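Local atomic coordinates of taurine dioxygenase (Burkholderia ambifaria, PDB entry 5VN6), a protein that probably acts as a metal-dependent dioxygenase of the TfdA family that oxidises taurine, and holds a magnesium ion in this crystal. Residues Gly35-Ala38 with Glu39-Gln43; Met138-Ala141 with Tyr142-Pro146. All blocks are in the same frame, centred on the assembly; numbering follows the deposited sequence.

Interaction 1. Residues Gly35-Ala38 with Glu39-Gln43; sequences GLFA and EIRTQ
From Gly35 to Ala38, each carbonyl accepts the amide of the residue four places on, Glu39 to Thr42, in consecutive alpha-helical turns; the bond from Arg41 N to Phe37 O is 2.9 Å. Leu36 and Ile40 meet on the inner side of the helix, CD1 of Ile40 lying 4.1 Å from Leu36 CG. With CG of Leu36 anti to its backbone nitrogen (chi1 174°), the leucine tip swings forward along the helix to meet the isoleucine. On the adjoining flank, CB of Arg41 comes up obliquely to the Phe37 ring, 4.3 Å from CE2. On the outer side a water donates to Ala38 O at 2.9 Å and accepts from Arg41 NH1 at 3.0 Å, at the edge of the guanidinium group and in its plane, so Ala38 O takes a second proton besides that of Thr42 N. Glu39 OE2 accepts from Gln43 NE2 at 3.1 Å on its syn side. Beyond the segments, NH2 of Arg41 forms a salt bridge with Glu195, and Phe37 stacks edge-to-face with Phe69. This amphipathic helix, 34-47, presses Ile40 and Gln43 against Leu50 of strand 49-52, while Leu36 and Ile40 reach Ala30 of helix 27-32.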
loop_
_atom_site.group_PDB
_atom_site.type_symbol
_atom_site.label_atom_id
_atom_site.label_comp_id
_atom_site.label_asym_id
_atom_site.label_seq_id
_atom_site.Cartn_x
_atom_site.Cartn_y
_atom_site.Cartn_z
ATOM N N GLY A 35 -8.666 26.625 -22.477
ATOM C CA GLY A 35 -9.428 26.574 -21.240
ATOM C C GLY A 35 -9.482 25.175 -20.655
ATOM O O GLY A 35 -9.240 24.980 -19.459
ATOM N N LEU A 36 -9.734 24.171 -21.501
ATOM C CA LEU A 36 -9.754 22.800 -21.002
ATOM C C LEU A 36 -8.393 22.411 -20.438
ATOM O O LEU A 36 -8.309 21.795 -19.367
ATOM C CB LEU A 36 -10.185 21.828 -22.102
ATOM C CG LEU A 36 -10.097 20.348 -21.687
ATOM C CD1 LEU A 36 -10.965 20.077 -20.463
ATOM C CD2 LEU A 36 -10.489 19.418 -22.813
ATOM N N PHE A 37 -7.310 22.775 -21.130
ATOM C CA PHE A 37 -5.996 22.415 -20.609
ATOM C C PHE A 37 -5.702 23.107 -19.288
ATOM O O PHE A 37 -5.091 22.504 -18.397
ATOM C CB PHE A 37 -4.868 22.741 -21.587
ATOM C CG PHE A 37 -3.535 22.372 -21.028
ATOM C CD1 PHE A 37 -3.174 21.044 -20.936
ATOM C CD2 PHE A 37 -2.691 23.333 -20.500
ATOM C CE1 PHE A 37 -1.979 20.669 -20.375
ATOM C CE2 PHE A 37 -1.488 22.969 -19.933
ATOM C CZ PHE A 37 -1.130 21.633 -19.869
ATOM N N ALA A 38 -6.063 24.391 -19.168
ATOM C CA ALA A 38 -5.848 25.115 -17.917
ATOM C C ALA A 38 -6.497 24.397 -16.736
ATOM O O ALA A 38 -5.871 24.217 -15.682
ATOM C CB ALA A 38 -6.381 26.545 -18.040
ATOM N N GLU A 39 -7.748 23.965 -16.901
ATOM C CA GLU A 39 -8.438 23.271 -15.818
ATOM C C GLU A 39 -7.753 21.949 -15.468
ATOM O O GLU A 39 -7.555 21.636 -14.290
ATOM C CB GLU A 39 -9.897 23.042 -16.199
ATOM C CG GLU A 39 -10.877 23.910 -15.422
ATOM C CD GLU A 39 -10.914 23.587 -13.932
ATOM O OE1 GLU A 39 -10.482 24.443 -13.133
ATOM O OE2 GLU A 39 -11.372 22.483 -13.561
ATOM N N ILE A 40 -7.380 21.163 -16.480
ATOM C CA ILE A 40 -6.661 19.919 -16.234
ATOM C C ILE A 40 -5.387 20.190 -15.449
ATOM O O ILE A 40 -5.047 19.460 -14.509
ATOM C CB ILE A 40 -6.358 19.214 -17.567
ATOM C CG1 ILE A 40 -7.663 18.794 -18.256
ATOM C CG2 ILE A 40 -5.426 18.030 -17.342
ATOM C CD1 ILE A 40 -7.449 18.051 -19.576
ATOM N N ARG A 41 -4.658 21.240 -15.828
ATOM C CA ARG A 41 -3.452 21.602 -15.096
ATOM C C ARG A 41 -3.778 21.966 -13.652
ATOM O O ARG A 41 -3.089 21.533 -12.717
ATOM C CB ARG A 41 -2.740 22.750 -15.800
ATOM C CG ARG A 41 -1.587 23.287 -15.025
ATOM C CD ARG A 41 -0.809 24.320 -15.832
ATOM N NE ARG A 41 0.247 24.878 -15.002
ATOM C CZ ARG A 41 0.043 25.811 -14.078
ATOM N NH1 ARG A 41 -1.173 26.314 -13.895
ATOM N NH2 ARG A 41 1.058 26.254 -13.347
ATOM N N THR A 42 -4.824 22.773 -13.450
ATOM C CA THR A 42 -5.220 23.104 -12.086
ATOM C C THR A 42 -5.540 21.835 -11.302
ATOM O O THR A 42 -5.054 21.653 -10.179
ATOM C CB THR A 42 -6.408 24.061 -12.098
ATOM O OG1 THR A 42 -5.984 25.344 -12.592
ATOM C CG2 THR A 42 -6.955 24.243 -10.707
ATOM N N GLN A 43 -6.287 20.907 -11.915
ATOM C CA GLN A 43 -6.648 19.677 -11.204
ATOM C C GLN A 43 -5.422 18.828 -10.887
ATOM O O GLN A 43 -5.344 18.238 -9.805
ATOM C CB GLN A 43 -7.665 18.867 -12.008
ATOM C CG GLN A 43 -9.029 19.525 -12.210
ATOM C CD GLN A 43 -9.749 19.876 -10.905
ATOM O OE1 GLN A 43 -9.613 19.194 -9.893
ATOM N NE2 GLN A 43 -10.560 20.928 -10.950
HETATM O O HOH W 1 -3.935 26.269 -15.183
#

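Interaction 2. Residues Met138-Ala141 with Tyr142-Pro146; sequences MVLA and YENLP
Three backbone hydrogen bonds join Met138-Ala141 to Tyr142-Asn144, all linking residues four apart, but they are not alike. Glu143 N meets Val139 O at 2.9 Å and Asn144 N meets Leu140 O at 3.0 Å, both in ordinary helical geometry. The bond from Tyr142 N to Met138 O is longer, 3.3 Å, and its donor stands 55° out of the carbonyl plane, above it, where the first turn has not yet settled into regular helix. At the other end the spacing shortens: Leu145 N turns back to Tyr142 O, three residues earlier, at 3.0 Å.

This short helix, 138-143, follows directly on strand 133-137, the middle strand of a three-stranded antiparallel sheet that also contains strand 264-268, the source of the metal ligand His266. In the double-stranded beta-helix fold of the cupin clan, its first residue lies toward the metal centre but well outside the coordination shell: the side chain of Met138 is about 9 Å from that of His266 and about 13 Å from the magnesium ion. Asn137 OD1 accepts from Leu140 N, giving the opening turn a side-chain acceptor.

Van der Waals contacts between polar and apolar groups complete the turn. The amide of Asn144 lies across the isobutyl group of Leu140, with ND2 3.6 Å from Leu140 CG. Its chi1 of -66° places CG beside the backbone nitrogen and so folds the amide back over the preceding turn; ND2 also makes a weak hydrogen bond to Tyr245 OH. The branch point of Leu145 packs against the last turn of the helix, its CG 3.3 Å from Ala141 O. Farther out, Leu145 reaches Ile153 of helix 147-153 and Tyr235 of helix 228-237, while Tyr142 lies against strand 199-201.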
loop_
_atom_site.group_PDB
_atom_site.type_symbol
_atom_site.label_atom_id
_atom_site.label_comp_id
_atom_site.label_asym_id
_atom_site.label_seq_id
_atom_site.Cartn_x
_atom_site.Cartn_y
_atom_site.Cartn_z
ATOM N N MET A 138 3.467 12.890 -1.283
ATOM C CA MET A 138 4.560 13.243 -0.380
ATOM C C MET A 138 4.443 14.662 0.173
ATOM O O MET A 138 5.278 15.059 0.991
ATOM C CB MET A 138 5.910 13.051 -1.087
ATOM C CG MET A 138 6.093 11.641 -1.633
ATOM S SD MET A 138 5.691 10.308 -0.451
ATOM C CE MET A 138 7.003 10.581 0.759
ATOM N N VAL A 139 3.453 15.439 -0.271
ATOM C CA VAL A 139 3.115 16.695 0.407
ATOM C C VAL A 139 2.456 16.397 1.752
ATOM O O VAL A 139 2.839 16.928 2.805
ATOM C CB VAL A 139 2.198 17.554 -0.488
ATOM C CG1 VAL A 139 1.623 18.774 0.291
ATOM C CG2 VAL A 139 2.934 17.999 -1.780
ATOM N N LEU A 140 1.462 15.515 1.729
ATOM C CA LEU A 140 0.837 15.046 2.956
ATOM C C LEU A 140 1.835 14.304 3.851
ATOM O O LEU A 140 1.793 14.433 5.084
ATOM C CB LEU A 140 -0.342 14.147 2.580
ATOM C CG LEU A 140 -1.431 13.890 3.587
ATOM C CD1 LEU A 140 -1.956 15.256 4.083
ATOM C CD2 LEU A 140 -2.523 13.076 2.890
ATOM N N ALA A 141 2.729 13.507 3.260
ATOM C CA ALA A 141 3.707 12.801 4.087
ATOM C C ALA A 141 4.573 13.778 4.872
ATOM O O ALA A 141 4.883 13.537 6.049
ATOM C CB ALA A 141 4.584 11.893 3.226
ATOM N N TYR A 142 4.971 14.893 4.243
ATOM C CA TYR A 142 5.706 15.920 4.975
ATOM C C TYR A 142 4.817 16.595 6.009
ATOM O O TYR A 142 5.200 16.732 7.177
ATOM C CB TYR A 142 6.260 16.996 4.030
ATOM C CG TYR A 142 6.898 18.095 4.875
ATOM C CD1 TYR A 142 8.191 17.938 5.383
ATOM C CD2 TYR A 142 6.179 19.214 5.262
ATOM C CE1 TYR A 142 8.767 18.888 6.208
ATOM C CE2 TYR A 142 6.753 20.195 6.093
ATOM C CZ TYR A 142 8.042 20.020 6.556
ATOM O OH TYR A 142 8.627 20.954 7.386
ATOM N N GLU A 143 3.635 17.055 5.576
ATOM C CA GLU A 143 2.801 17.870 6.453
ATOM C C GLU A 143 2.480 17.150 7.759
ATOM O O GLU A 143 2.415 17.786 8.816
ATOM C CB GLU A 143 1.518 18.277 5.729
ATOM C CG GLU A 143 0.539 19.076 6.580
ATOM C CD GLU A 143 1.120 20.389 7.095
ATOM O OE1 GLU A 143 0.625 20.881 8.133
ATOM O OE2 GLU A 143 2.065 20.927 6.472
ATOM N N ASN A 144 2.316 15.828 7.721
ATOM C CA ASN A 144 1.922 15.059 8.900
ATOM C C ASN A 144 3.090 14.569 9.754
ATOM O O ASN A 144 2.848 13.974 10.807
ATOM C CB ASN A 144 1.066 13.853 8.487
ATOM C CG ASN A 144 -0.247 14.266 7.895
ATOM O OD1 ASN A 144 -0.728 15.359 8.155
ATOM N ND2 ASN A 144 -0.855 13.384 7.121
ATOM N N LEU A 145 4.333 14.786 9.338
ATOM C CA LEU A 145 5.470 14.466 10.197
ATOM C C LEU A 145 5.319 15.139 11.556
ATOM O O LEU A 145 4.666 16.183 11.661
ATOM C CB LEU A 145 6.790 14.905 9.557
ATOM C CG LEU A 145 7.223 14.130 8.317
ATOM C CD1 LEU A 145 8.456 14.820 7.703
ATOM C CD2 LEU A 145 7.500 12.641 8.634
ATOM N N PRO A 146 5.865 14.551 12.619
ATOM C CA PRO A 146 5.840 15.223 13.923
ATOM C C PRO A 146 6.779 16.416 13.954
ATOM O O PRO A 146 7.762 16.484 13.205
ATOM C CB PRO A 146 6.278 14.130 14.909
ATOM C CG PRO A 146 6.816 13.025 14.090
ATOM C CD PRO A 146 6.243 13.129 12.719
#

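Both contacts are local and partly buried, yet they belong to different elements: interaction 1 lies inside the long helix 34-47, interaction 2 spans the short helix 138-143 and its exit. Their centres are 26 Å apart and their nearest atoms about 12 Å apart, without touching. In interaction 1, apolar packing faces helix 27-32 and strand 49-52 of the seven-stranded sheet, while the outer side carries charged and water-mediated links, away from the metal site. Interaction 2 relies on backbone hydrogen bonds and close packing; its buried residues include Met138, on the metal-site side, and Leu145, which packs among helices. Even i to i+4 bonding in residues 35-43 contrasts with a long, out-of-plane first bond and a shortened last spacing in residues 138-145.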